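Side-chain contacts in M32 carboxypeptidase (Chitinophagaceae bacterium, PDB 7A03), which probably removes amino acids from the carboxyl ends of peptides, as a metal-dependent carboxypeptidase of the M32 family: residues E355-F360 / Q392-E397; K181-P186 / Y488-A493; T175-V180 / F360-R365; Q345-L348 / E352-E355. All blocks are in the same frame, centred on the assembly; numbering follows the deposited sequence.

Contact 1 (E355-F360 / Q392-E397)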
loop_
_atom_site.group_PDB
_atom_site.type_symbol
_atom_site.label_atom_id
_atom_site.label_comp_id
_atom_site.label_asym_id
_atom_site.label_seq_id
_atom_site.Cartn_x
_atom_site.Cartn_y
_atom_site.Cartn_z
ATOM N N GLU A 355 14.320 0.520 1.832
ATOM C CA GLU A 355 13.661 0.741 0.542
ATOM C C GLU A 355 14.370 0.083 -0.643
ATOM O O GLU A 355 13.808 0.083 -1.747
ATOM C CB GLU A 355 13.454 2.242 0.275
ATOM C CG GLU A 355 14.727 2.991 -0.073
ATOM C CD GLU A 355 14.514 4.498 -0.252
ATOM O OE1 GLU A 355 13.533 4.913 -0.919
ATOM O OE2 GLU A 355 15.351 5.259 0.273
ATOM N N ILE A 356 15.577 -0.455 -0.474
ATOM C CA ILE A 356 16.229 -1.152 -1.579
ATOM C C ILE A 356 15.899 -2.632 -1.489
ATOM O O ILE A 356 15.284 -3.204 -2.400
ATOM C CB ILE A 356 17.754 -0.929 -1.610
ATOM C CG1 ILE A 356 18.065 0.567 -1.704
ATOM C CG2 ILE A 356 18.382 -1.693 -2.761
ATOM C CD1 ILE A 356 17.489 1.229 -2.937
ATOM N N THR A 357 16.301 -3.259 -0.382
ATOM C CA THR A 357 16.084 -4.693 -0.242
ATOM C C THR A 357 14.604 -5.056 -0.213
ATOM O O THR A 357 14.264 -6.191 -0.563
ATOM C CB THR A 357 16.783 -5.222 1.015
ATOM O OG1 THR A 357 16.219 -4.586 2.170
ATOM C CG2 THR A 357 18.278 -4.968 0.947
ATOM N N TYR A 358 13.727 -4.120 0.179
ATOM C CA TYR A 358 12.286 -4.383 0.197
ATOM C C TYR A 358 11.822 -5.065 -1.087
ATOM O O TYR A 358 11.017 -6.010 -1.055
ATOM C CB TYR A 358 11.521 -3.063 0.368
ATOM C CG TYR A 358 10.035 -3.236 0.637
ATOM C CD1 TYR A 358 9.124 -3.353 -0.413
ATOM C CD2 TYR A 358 9.552 -3.282 1.935
ATOM C CE1 TYR A 358 7.778 -3.529 -0.177
ATOM C CE2 TYR A 358 8.204 -3.448 2.189
ATOM C CZ TYR A 358 7.324 -3.563 1.130
ATOM O OH TYR A 358 5.974 -3.732 1.364
ATOM N N HIS A 359 12.336 -4.608 -2.229
ATOM C CA HIS A 359 11.816 -5.081 -3.500
ATOM C C HIS A 359 12.236 -6.507 -3.814
ATOM O O HIS A 359 11.505 -7.212 -4.517
ATOM C CB HIS A 359 12.107 -4.045 -4.582
ATOM C CG HIS A 359 11.641 -2.685 -4.172
ATOM N ND1 HIS A 359 10.300 -2.370 -4.077
ATOM C CD2 HIS A 359 12.318 -1.600 -3.725
ATOM C CE1 HIS A 359 10.174 -1.134 -3.623
ATOM N NE2 HIS A 359 11.382 -0.641 -3.407
ATOM N N PHE A 360 13.329 -6.989 -3.217
ATOM C CA PHE A 360 13.608 -8.415 -3.339
ATOM C C PHE A 360 12.565 -9.242 -2.598
ATOM O O PHE A 360 12.081 -10.254 -3.129
ATOM C CB PHE A 360 15.025 -8.730 -2.884
ATOM C CG PHE A 360 16.071 -8.246 -3.847
ATOM C CD1 PHE A 360 16.522 -6.936 -3.795
ATOM C CD2 PHE A 360 16.547 -9.076 -4.846
ATOM C CE1 PHE A 360 17.467 -6.480 -4.703
ATOM C CE2 PHE A 360 17.484 -8.626 -5.747
ATOM C CZ PHE A 360 17.939 -7.333 -5.676
ATOM N N GLN A 392 19.333 -17.043 -2.114
ATOM C CA GLN A 392 19.860 -16.741 -3.441
ATOM C C GLN A 392 19.894 -15.240 -3.689
ATOM O O GLN A 392 20.908 -14.698 -4.150
ATOM C CB GLN A 392 19.011 -17.445 -4.501
ATOM C CG GLN A 392 19.388 -17.079 -5.925
ATOM C CD GLN A 392 18.522 -17.766 -6.961
ATOM O OE1 GLN A 392 17.722 -18.647 -6.639
ATOM N NE2 GLN A 392 18.677 -17.362 -8.216
ATOM N N TYR A 393 18.798 -14.544 -3.382
ATOM C CA TYR A 393 18.683 -13.138 -3.765
ATOM C C TYR A 393 19.061 -12.148 -2.672
ATOM O O TYR A 393 19.557 -11.061 -2.992
ATOM C CB TYR A 393 17.267 -12.840 -4.272
ATOM C CG TYR A 393 16.989 -13.522 -5.595
ATOM C CD1 TYR A 393 17.670 -13.144 -6.747
ATOM C CD2 TYR A 393 16.069 -14.561 -5.687
ATOM C CE1 TYR A 393 17.432 -13.772 -7.962
ATOM C CE2 TYR A 393 15.822 -15.192 -6.895
ATOM C CZ TYR A 393 16.512 -14.794 -8.026
ATOM O OH TYR A 393 16.272 -15.417 -9.228
ATOM N N LEU A 394 18.841 -12.471 -1.396
ATOM C CA LEU A 394 19.180 -11.551 -0.319
ATOM C C LEU A 394 20.389 -11.983 0.503
ATOM O O LEU A 394 20.866 -11.196 1.328
ATOM C CB LEU A 394 17.966 -11.329 0.597
ATOM C CG LEU A 394 16.908 -10.362 0.044
ATOM C CD1 LEU A 394 15.611 -10.427 0.844
ATOM C CD2 LEU A 394 17.462 -8.941 0.032
ATOM N N HIS A 395 20.910 -13.195 0.289
ATOM C CA HIS A 395 22.081 -13.684 1.024
ATOM C C HIS A 395 21.829 -13.746 2.529
ATOM O O HIS A 395 22.705 -13.433 3.340
ATOM C CB HIS A 395 23.345 -12.884 0.695
ATOM C CG HIS A 395 23.585 -12.714 -0.773
ATOM N ND1 HIS A 395 23.755 -13.782 -1.627
ATOM C CD2 HIS A 395 23.668 -11.602 -1.538
ATOM C CE1 HIS A 395 23.938 -13.334 -2.856
ATOM N NE2 HIS A 395 23.890 -12.015 -2.831
ATOM N N VAL A 396 20.616 -14.141 2.908
ATOM C CA VAL A 396 20.262 -14.364 4.303
ATOM C C VAL A 396 19.771 -15.797 4.452
ATOM O O VAL A 396 19.239 -16.391 3.508
ATOM C CB VAL A 396 19.218 -13.351 4.812
ATOM C CG1 VAL A 396 19.809 -11.942 4.769
ATOM C CG2 VAL A 396 17.955 -13.439 3.977
ATOM N N GLU A 397 19.980 -16.359 5.647
ATOM C CA GLU A 397 19.693 -17.765 5.940
ATOM C C GLU A 397 18.551 -17.802 6.947
ATOM O O GLU A 397 18.759 -17.584 8.145
ATOM C CB GLU A 397 20.923 -18.497 6.479
ATOM C CG GLU A 397 22.052 -18.639 5.477
ATOM C CD GLU A 397 22.729 -17.316 5.188
ATOM O OE1 GLU A 397 23.120 -16.624 6.155
ATOM O OE2 GLU A 397 22.849 -16.966 3.993
#
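Leu394 reaches across to Phe360 and Thr357, and the contact built around it is wholly apolar. Its methyl CD2 lies 3.8 Å from Phe360 CB and, at 3.9 Å, also meets Thr357 CB, so one branch touches two side chains that stand a helical turn apart. The body of the leucine shares the load, since Leu394 CG also comes within 3.8 Å of Phe360 CB. Beside it, Phe360 CD2 rests on Tyr393 CB at 3.9 Å; the two aromatic side chains run roughly perpendicular, and it is the base of the tyrosine, not its ring, that does the touching. An alanine in place of Leu394 would remove the branch that makes these contacts and would probably open a gap beside Phe360 CB and Thr357 CB.

The polar element belongs to Thr357 and is turned elsewhere. With OG1 between the backbone N and the carbonyl carbon (chi1 62°), the hydroxyl bonds to Asp354, just ahead of the segment, while CB and CG2 are left to face Leu394. Leu184 and Leu188 of helix 170-192 also pack on Phe360.

His395, with positive phi, leaves the helical path directly after the leucine. The whole illustrates the joining of consecutive helices in a mainly helical fold: the N-terminal part of helix 358-374, with Thr357 just ahead of it, meets the C-terminal part of helix 382-394.

Contact 2 (K181-P186 / Y488-A493)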
loop_
_atom_site.group_PDB
_atom_site.type_symbol
_atom_site.label_atom_id
_atom_site.label_comp_id
_atom_site.label_asym_id
_atom_site.label_seq_id
_atom_site.Cartn_x
_atom_site.Cartn_y
_atom_site.Cartn_z
ATOM N N LYS A 181 16.153 -7.109 -10.173
ATOM C CA LYS A 181 17.278 -8.010 -9.946
ATOM C C LYS A 181 18.555 -7.431 -10.540
ATOM O O LYS A 181 19.541 -7.195 -9.825
ATOM C CB LYS A 181 16.986 -9.394 -10.533
ATOM C CG LYS A 181 18.054 -10.445 -10.229
ATOM C CD LYS A 181 19.153 -10.466 -11.292
ATOM C CE LYS A 181 20.495 -10.880 -10.709
ATOM N NZ LYS A 181 21.452 -11.239 -11.783
ATOM N N THR A 182 18.531 -7.139 -11.842
ATOM C CA THR A 182 19.777 -6.857 -12.548
ATOM C C THR A 182 20.361 -5.511 -12.154
ATOM O O THR A 182 21.565 -5.308 -12.309
ATOM C CB THR A 182 19.570 -6.875 -14.073
ATOM O OG1 THR A 182 18.599 -5.904 -14.448
ATOM C CG2 THR A 182 19.097 -8.252 -14.538
ATOM N N ALA A 183 19.549 -4.594 -11.628
ATOM C CA ALA A 183 20.042 -3.277 -11.266
ATOM C C ALA A 183 20.292 -3.130 -9.771
ATOM O O ALA A 183 21.288 -2.524 -9.377
ATOM C CB ALA A 183 19.057 -2.197 -11.726
ATOM N N LEU A 184 19.429 -3.682 -8.918
ATOM C CA LEU A 184 19.627 -3.522 -7.486
ATOM C C LEU A 184 20.589 -4.542 -6.894
ATOM O O LEU A 184 21.192 -4.255 -5.854
ATOM C CB LEU A 184 18.295 -3.562 -6.731
ATOM C CG LEU A 184 17.286 -2.479 -7.122
ATOM C CD1 LEU A 184 16.075 -2.565 -6.187
ATOM C CD2 LEU A 184 17.874 -1.063 -7.117
ATOM N N SER A 185 20.767 -5.732 -7.488
ATOM C CA SER A 185 21.816 -6.608 -6.968
ATOM C C SER A 185 23.194 -5.960 -7.024
ATOM O O SER A 185 23.901 -5.981 -6.000
ATOM C CB SER A 185 21.781 -7.995 -7.625
ATOM O OG SER A 185 20.467 -8.532 -7.624
ATOM N N PRO A 186 23.634 -5.372 -8.143
ATOM C CA PRO A 186 24.943 -4.696 -8.123
ATOM C C PRO A 186 24.990 -3.549 -7.138
ATOM O O PRO A 186 26.017 -3.329 -6.481
ATOM C CB PRO A 186 25.116 -4.204 -9.571
ATOM C CG PRO A 186 24.199 -5.028 -10.389
ATOM C CD PRO A 186 23.028 -5.354 -9.488
ATOM N N TYR A 488 13.416 5.308 -13.192
ATOM C CA TYR A 488 13.283 6.454 -12.299
ATOM C C TYR A 488 13.681 6.090 -10.872
ATOM O O TYR A 488 14.440 6.827 -10.210
ATOM C CB TYR A 488 11.844 6.961 -12.329
ATOM C CG TYR A 488 11.430 7.723 -13.571
ATOM C CD1 TYR A 488 10.872 7.070 -14.654
ATOM C CD2 TYR A 488 11.562 9.106 -13.634
ATOM C CE1 TYR A 488 10.467 7.773 -15.776
ATOM C CE2 TYR A 488 11.160 9.821 -14.749
ATOM C CZ TYR A 488 10.612 9.147 -15.814
ATOM O OH TYR A 488 10.202 9.852 -16.919
ATOM N N PHE A 489 13.151 4.962 -10.370
ATOM C CA PHE A 489 13.539 4.502 -9.045
ATOM C C PHE A 489 15.036 4.230 -8.993
ATOM O O PHE A 489 15.697 4.566 -8.004
ATOM C CB PHE A 489 12.770 3.245 -8.654
ATOM C CG PHE A 489 13.058 2.785 -7.264
ATOM C CD1 PHE A 489 12.356 3.309 -6.181
ATOM C CD2 PHE A 489 14.037 1.845 -7.025
ATOM C CE1 PHE A 489 12.639 2.891 -4.884
ATOM C CE2 PHE A 489 14.325 1.427 -5.726
ATOM C CZ PHE A 489 13.617 1.949 -4.658
ATOM N N LEU A 490 15.591 3.633 -10.058
ATOM C CA LEU A 490 17.013 3.324 -10.037
ATOM C C LEU A 490 17.839 4.597 -9.908
ATOM O O LEU A 490 18.774 4.657 -9.105
ATOM C CB LEU A 490 17.430 2.521 -11.268
ATOM C CG LEU A 490 18.920 2.139 -11.314
ATOM C CD1 LEU A 490 19.308 1.353 -10.077
ATOM C CD2 LEU A 490 19.289 1.370 -12.578
ATOM N N ASP A 491 17.510 5.623 -10.699
ATOM C CA ASP A 491 18.309 6.849 -10.665
ATOM C C ASP A 491 18.198 7.525 -9.307
ATOM O O ASP A 491 19.194 8.036 -8.775
ATOM C CB ASP A 491 17.886 7.828 -11.764
ATOM C CG ASP A 491 18.160 7.307 -13.163
ATOM O OD1 ASP A 491 18.831 6.260 -13.295
ATOM O OD2 ASP A 491 17.700 7.968 -14.121
ATOM N N TYR A 492 17.003 7.492 -8.718
ATOM C CA TYR A 492 16.808 8.054 -7.386
ATOM C C TYR A 492 17.637 7.300 -6.344
ATOM O O TYR A 492 18.317 7.907 -5.496
ATOM C CB TYR A 492 15.305 7.973 -7.070
ATOM C CG TYR A 492 14.954 7.818 -5.603
ATOM C CD1 TYR A 492 15.025 8.904 -4.740
ATOM C CD2 TYR A 492 14.525 6.595 -5.092
ATOM C CE1 TYR A 492 14.712 8.776 -3.401
ATOM C CE2 TYR A 492 14.206 6.460 -3.746
ATOM C CZ TYR A 492 14.307 7.556 -2.916
ATOM O OH TYR A 492 13.985 7.440 -1.589
ATOM N N ALA A 493 17.637 5.968 -6.434
ATOM C CA ALA A 493 18.335 5.144 -5.452
ATOM C C ALA A 493 19.845 5.232 -5.619
ATOM O O ALA A 493 20.581 5.352 -4.635
ATOM C CB ALA A 493 17.873 3.694 -5.602
#
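A near-parallel helix pair in the largely helical M32 fold brings Ala183 and Leu184 of helix 170-192 against Leu490 and Phe489 of helix 486-497. The two short segments run only 7° apart, with axes 11.0 Å from each other. At the closest point Ala183 CB faces the fork of Leu490, 3.7 Å from CD2 and 3.9 Å from CD1. The leucine holds its fork there because CG stands anti to the backbone N (chi1 -179°). The two leucines lie alongside with opposed directions, Leu184 CD2 4.1 Å from Leu490 CD1. The other branch, Leu184 CD1, approaches Phe489 CE2 obliquely at a looser 4.4 Å. Phe489 in turn meets the rings of Phe427 and His359 edge-to-face.

The helix bearing Ala183 is irregular here: a pi-type turn spans 181-184, and a kink follows at Pro186, whose nitrogen carries no hydrogen. Nearby, Lys181 O is gripped twice by one residue, by Ser185 OG at 2.7 Å and Ser185 N, from opposite faces of its carbonyl plane.

Across the interface, by contrast, no hydrogen bond forms. Cohesion therefore rests on methyl and ring surfaces, whose fit has little of the directionality that polar pairs would impose.

Contact 3 (T175-V180 / F360-R365)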
loop_
_atom_site.group_PDB
_atom_site.type_symbol
_atom_site.label_atom_id
_atom_site.label_comp_id
_atom_site.label_asym_id
_atom_site.label_seq_id
_atom_site.Cartn_x
_atom_site.Cartn_y
_atom_site.Cartn_z
ATOM N N THR A 175 9.173 -7.976 -16.574
ATOM C CA THR A 175 10.138 -6.970 -17.013
ATOM C C THR A 175 10.618 -6.119 -15.837
ATOM O O THR A 175 11.831 -5.913 -15.645
ATOM C CB THR A 175 9.494 -6.116 -18.102
ATOM O OG1 THR A 175 9.252 -6.942 -19.246
ATOM C CG2 THR A 175 10.386 -4.923 -18.488
ATOM N N ILE A 176 9.678 -5.623 -15.025
ATOM C CA ILE A 176 10.059 -4.775 -13.896
ATOM C C ILE A 176 10.948 -5.528 -12.910
ATOM O O ILE A 176 11.957 -4.994 -12.432
ATOM C CB ILE A 176 8.810 -4.180 -13.218
ATOM C CG1 ILE A 176 8.222 -3.101 -14.116
ATOM C CG2 ILE A 176 9.170 -3.587 -11.867
ATOM C CD1 ILE A 176 6.820 -2.687 -13.750
ATOM N N PHE A 177 10.591 -6.765 -12.572
ATOM C CA PHE A 177 11.356 -7.459 -11.544
ATOM C C PHE A 177 12.691 -7.975 -12.061
ATOM O O PHE A 177 13.637 -8.103 -11.277
ATOM C CB PHE A 177 10.528 -8.552 -10.861
ATOM C CG PHE A 177 9.489 -8.013 -9.909
ATOM C CD1 PHE A 177 9.867 -7.310 -8.764
ATOM C CD2 PHE A 177 8.142 -8.199 -10.158
ATOM C CE1 PHE A 177 8.902 -6.806 -7.885
ATOM C CE2 PHE A 177 7.177 -7.690 -9.285
ATOM C CZ PHE A 177 7.569 -6.996 -8.143
ATOM N N THR A 178 12.796 -8.249 -13.364
ATOM C CA THR A 178 14.105 -8.510 -13.940
ATOM C C THR A 178 14.992 -7.283 -13.809
ATOM O O THR A 178 16.187 -7.402 -13.508
ATOM C CB THR A 178 13.945 -8.927 -15.404
ATOM O OG1 THR A 178 13.240 -10.174 -15.467
ATOM C CG2 THR A 178 15.312 -9.082 -16.085
ATOM N N GLU A 179 14.417 -6.090 -14.001
ATOM C CA GLU A 179 15.192 -4.875 -13.768
ATOM C C GLU A 179 15.572 -4.723 -12.296
ATOM O O GLU A 179 16.704 -4.343 -11.979
ATOM C CB GLU A 179 14.430 -3.657 -14.290
ATOM C CG GLU A 179 14.483 -3.520 -15.802
ATOM C CD GLU A 179 13.293 -2.783 -16.400
ATOM O OE1 GLU A 179 12.346 -2.446 -15.657
ATOM O OE2 GLU A 179 13.314 -2.523 -17.622
ATOM N N VAL A 180 14.638 -5.000 -11.386
ATOM C CA VAL A 180 14.963 -4.991 -9.960
ATOM C C VAL A 180 16.182 -5.865 -9.692
ATOM O O VAL A 180 17.162 -5.426 -9.073
ATOM C CB VAL A 180 13.749 -5.422 -9.111
ATOM C CG1 VAL A 180 14.186 -5.769 -7.696
ATOM C CG2 VAL A 180 12.690 -4.336 -9.089
ATOM N N PHE A 360 13.329 -6.989 -3.217
ATOM C CA PHE A 360 13.608 -8.415 -3.339
ATOM C C PHE A 360 12.565 -9.242 -2.598
ATOM O O PHE A 360 12.081 -10.254 -3.129
ATOM C CB PHE A 360 15.025 -8.730 -2.884
ATOM C CG PHE A 360 16.071 -8.246 -3.847
ATOM C CD1 PHE A 360 16.522 -6.936 -3.795
ATOM C CD2 PHE A 360 16.547 -9.076 -4.846
ATOM C CE1 PHE A 360 17.467 -6.480 -4.703
ATOM C CE2 PHE A 360 17.484 -8.626 -5.747
ATOM C CZ PHE A 360 17.939 -7.333 -5.676
ATOM N N HIS A 361 12.169 -8.790 -1.401
ATOM C CA HIS A 361 11.070 -9.447 -0.694
ATOM C C HIS A 361 9.854 -9.548 -1.607
ATOM O O HIS A 361 9.256 -10.626 -1.766
ATOM C CB HIS A 361 10.718 -8.665 0.576
ATOM C CG HIS A 361 11.798 -8.651 1.619
ATOM N ND1 HIS A 361 11.905 -9.612 2.611
ATOM C CD2 HIS A 361 12.789 -7.760 1.855
ATOM C CE1 HIS A 361 12.936 -9.327 3.386
ATOM N NE2 HIS A 361 13.491 -8.209 2.949
ATOM N N ILE A 362 9.534 -8.449 -2.299
ATOM C CA ILE A 362 8.333 -8.490 -3.125
ATOM C C ILE A 362 8.566 -9.422 -4.294
ATOM O O ILE A 362 7.692 -10.229 -4.655
ATOM C CB ILE A 362 7.925 -7.076 -3.575
ATOM C CG1 ILE A 362 7.596 -6.193 -2.371
ATOM C CG2 ILE A 362 6.741 -7.123 -4.530
ATOM C CD1 ILE A 362 6.330 -6.608 -1.622
ATOM N N MET A 363 9.760 -9.364 -4.880
ATOM C CA MET A 363 10.033 -10.193 -6.044
ATOM C C MET A 363 9.885 -11.663 -5.692
ATOM O O MET A 363 9.282 -12.438 -6.454
ATOM C CB MET A 363 11.432 -9.899 -6.566
ATOM C CG MET A 363 11.733 -10.531 -7.907
ATOM S SD MET A 363 13.439 -10.224 -8.360
ATOM C CE MET A 363 14.283 -11.291 -7.198
ATOM N N ILE A 364 10.359 -12.049 -4.502
ATOM C CA ILE A 364 10.293 -13.454 -4.127
ATOM C C ILE A 364 8.839 -13.880 -4.018
ATOM O O ILE A 364 8.431 -14.899 -4.597
ATOM C CB ILE A 364 11.089 -13.701 -2.835
ATOM C CG1 ILE A 364 12.586 -13.588 -3.136
ATOM C CG2 ILE A 364 10.735 -15.067 -2.264
ATOM C CD1 ILE A 364 13.431 -13.349 -1.914
ATOM N N ARG A 365 8.013 -13.038 -3.383
ATOM C CA ARG A 365 6.599 -13.373 -3.258
ATOM C C ARG A 365 5.956 -13.440 -4.635
ATOM O O ARG A 365 5.186 -14.372 -4.935
ATOM C CB ARG A 365 5.902 -12.364 -2.339
ATOM C CG ARG A 365 6.291 -12.541 -0.861
ATOM C CD ARG A 365 6.157 -11.231 -0.080
ATOM N NE ARG A 365 6.473 -11.358 1.345
ATOM C CZ ARG A 365 7.700 -11.556 1.839
ATOM N NH1 ARG A 365 8.743 -11.664 1.030
ATOM N NH2 ARG A 365 7.898 -11.637 3.151
#
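Helices 170-192 and 358-374 cross with Phe177 and Val180 set against Phe360, Ile362 and Met363. The local axes approach to 10.4 Å and their N-to-C directions differ by 135°, an oblique and broadly antiparallel crossing. The backbones come nearest where the CA atoms of Phe177 and Met363 lie 6.3 Å apart.

At that point Phe177 is the principal wedge. Its ring lies over the backbone of the other helix, so that Met363 CA sits over one face, 4.3 Å from the centroid and 25° off the normal, a CH-pi contact. Phe177 CD1 meets Met363 CB at 3.7 Å, and Phe177 CZ touches the branch methyl CG2 of Ile362 at an equal 3.7 Å, approached obliquely. Met363 extends in the opposite sense: CG, anti to the backbone N (chi1 -170°), runs alongside Phe177 CB. The position of its sulfur is less certain, because a second conformer exists. Tyr366 stacks on the same phenylalanine ring.

Farther along, Val180 CG1 stands over a face of the Phe360 ring, its nearest approach being 4.5 Å to Phe360 CE1. Phe360 leaves its backbone pointing away from residues 175-180, and its ring brings CE1 and CZ back to Val180.

On helix 358-374, Arg365 NH1 donates back to His361 O at 3.0 Å from above the carbonyl plane, while Arg365 NE forms a salt bridge with Asp408. The interface itself, with every touching residue buried, is a helix-helix crossing in the hydrophobic core of a mainly helical metallopeptidase fold.

Contact 4 (Q345-L348 / E352-E355)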
loop_
_atom_site.group_PDB
_atom_site.type_symbol
_atom_site.label_atom_id
_atom_site.label_comp_id
_atom_site.label_asym_id
_atom_site.label_seq_id
_atom_site.Cartn_x
_atom_site.Cartn_y
_atom_site.Cartn_z
ATOM N N GLN A 345 20.311 -2.869 4.382
ATOM C CA GLN A 345 20.815 -4.109 4.948
ATOM C C GLN A 345 19.895 -5.253 4.548
ATOM O O GLN A 345 18.710 -5.230 4.891
ATOM C CB GLN A 345 20.819 -3.981 6.469
ATOM C CG GLN A 345 21.355 -5.182 7.208
ATOM C CD GLN A 345 21.846 -4.814 8.591
ATOM O OE1 GLN A 345 22.876 -4.160 8.740
ATOM N NE2 GLN A 345 21.096 -5.216 9.615
ATOM N N PRO A 346 20.395 -6.258 3.834
ATOM C CA PRO A 346 19.586 -7.464 3.600
ATOM C C PRO A 346 19.110 -8.040 4.927
ATOM O O PRO A 346 19.869 -8.120 5.897
ATOM C CB PRO A 346 20.562 -8.405 2.888
ATOM C CG PRO A 346 21.550 -7.475 2.225
ATOM C CD PRO A 346 21.716 -6.329 3.182
ATOM N N SER A 347 17.829 -8.401 4.978
ATOM C CA SER A 347 17.225 -8.863 6.218
ATOM C C SER A 347 16.081 -9.824 5.902
ATOM O O SER A 347 15.718 -10.040 4.743
ATOM C CB SER A 347 16.828 -7.678 7.099
ATOM O OG SER A 347 15.845 -6.881 6.464
ATOM N N LEU A 348 15.505 -10.396 6.957
ATOM C CA LEU A 348 14.563 -11.503 6.828
ATOM C C LEU A 348 13.107 -11.066 6.711
ATOM O O LEU A 348 12.319 -11.757 6.054
ATOM C CB LEU A 348 14.710 -12.441 8.030
ATOM C CG LEU A 348 16.028 -13.222 8.059
ATOM C CD1 LEU A 348 16.334 -13.730 9.456
ATOM C CD2 LEU A 348 15.955 -14.380 7.086
ATOM N N GLU A 352 10.242 -4.826 7.844
ATOM C CA GLU A 352 11.363 -4.111 8.446
ATOM C C GLU A 352 12.430 -3.715 7.432
ATOM O O GLU A 352 13.443 -3.120 7.815
ATOM C CB GLU A 352 12.009 -4.970 9.536
ATOM C CG GLU A 352 11.144 -5.190 10.771
ATOM C CD GLU A 352 11.553 -6.427 11.548
ATOM O OE1 GLU A 352 12.732 -6.835 11.456
ATOM O OE2 GLU A 352 10.690 -7.004 12.238
ATOM N N ALA A 353 12.241 -4.040 6.163
ATOM C CA ALA A 353 13.295 -3.876 5.175
ATOM C C ALA A 353 13.433 -2.425 4.715
ATOM O O ALA A 353 12.455 -1.679 4.617
ATOM C CB ALA A 353 13.005 -4.771 3.967
ATOM N N ASP A 354 14.671 -2.037 4.419
ATOM C CA ASP A 354 14.931 -0.740 3.817
ATOM C C ASP A 354 14.360 -0.690 2.393
ATOM O O ASP A 354 14.006 -1.713 1.790
ATOM C CB ASP A 354 16.432 -0.521 3.717
ATOM C CG ASP A 354 17.095 -1.575 2.859
ATOM O OD1 ASP A 354 17.165 -1.399 1.620
ATOM O OD2 ASP A 354 17.518 -2.598 3.428
ATOM N N GLU A 355 14.320 0.520 1.832
ATOM C CA GLU A 355 13.661 0.741 0.542
ATOM C C GLU A 355 14.370 0.083 -0.643
ATOM O O GLU A 355 13.808 0.083 -1.747
ATOM C CB GLU A 355 13.454 2.242 0.275
ATOM C CG GLU A 355 14.727 2.991 -0.073
ATOM C CD GLU A 355 14.514 4.498 -0.252
ATOM O OE1 GLU A 355 13.533 4.913 -0.919
ATOM O OE2 GLU A 355 15.351 5.259 0.273
HETATM O O HOH W 1 16.658 -3.905 5.971
#
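Asp354 folds its carboxylate back to the main chain of Gln345, and Ser347 stands opposite Ala353. The aspartate takes a compact conformation, CG between the backbone N and the carbonyl carbon (chi1 60°), which carries OD2 to within 3.0 Å of Gln345 N. The bond is nearly straight at 173°, yet the N-H arrives from well above the carboxylate plane. OD1 is bonded to Ile356 N and OD2 also serves the Thr357 hydroxyl, so both oxygens are held and the group has little freedom to turn. Gln345 O lies 3.2 Å from the same OD2; two acceptors so close would be expected to repel mildly.

Ser347 has the matching torsion, which points OG at the facing segment 352-355, 4.1 Å from Ala353 CA. A water joins the two sides: it donates to Gln345 O at 2.7 Å, accepts from Asp354 N at 3.1 Å, and is hydrogen-bonded to Ser347 OG. The polar end of the Gln345 side chain is engaged outside the contact, with OE1 hydrogen-bonded to His343. A leucine in place of Asp354 would probably leave Gln345 N, Ile356 N and the Thr357 hydroxyl without a carboxylate partner, freeing the two loop segments from each other on this side.

Both segments belong to the irregular connection between helices 334-341 and 358-374, at the surface; Glu355, at the end of segment 352-355, reaches Lys496 and Tyr492 on helix 486-497.

How the contacts relate
The four contacts form one cluster, with centres about 7 to 15 Å apart. Contacts 1 and 4 have centres about 7 Å apart and share Glu355, in the loop that leads into helix 358-374. Contact 3 lies about 10 Å from contact 1 and uses the same helix, with Phe360 common to both; contacts 2 and 3 occupy successive turns of helix 170-192, their centres about 11 Å apart. Along the chain, residues 175-186 come first, then the run 345-365, then 392-397, and 488-493 last. Contact 2 joins helix 170-192 directly to helix 486-497, while helix 358-374 packs against helices 170-192 and 382-394, so regions distant in sequence meet within a single helical body.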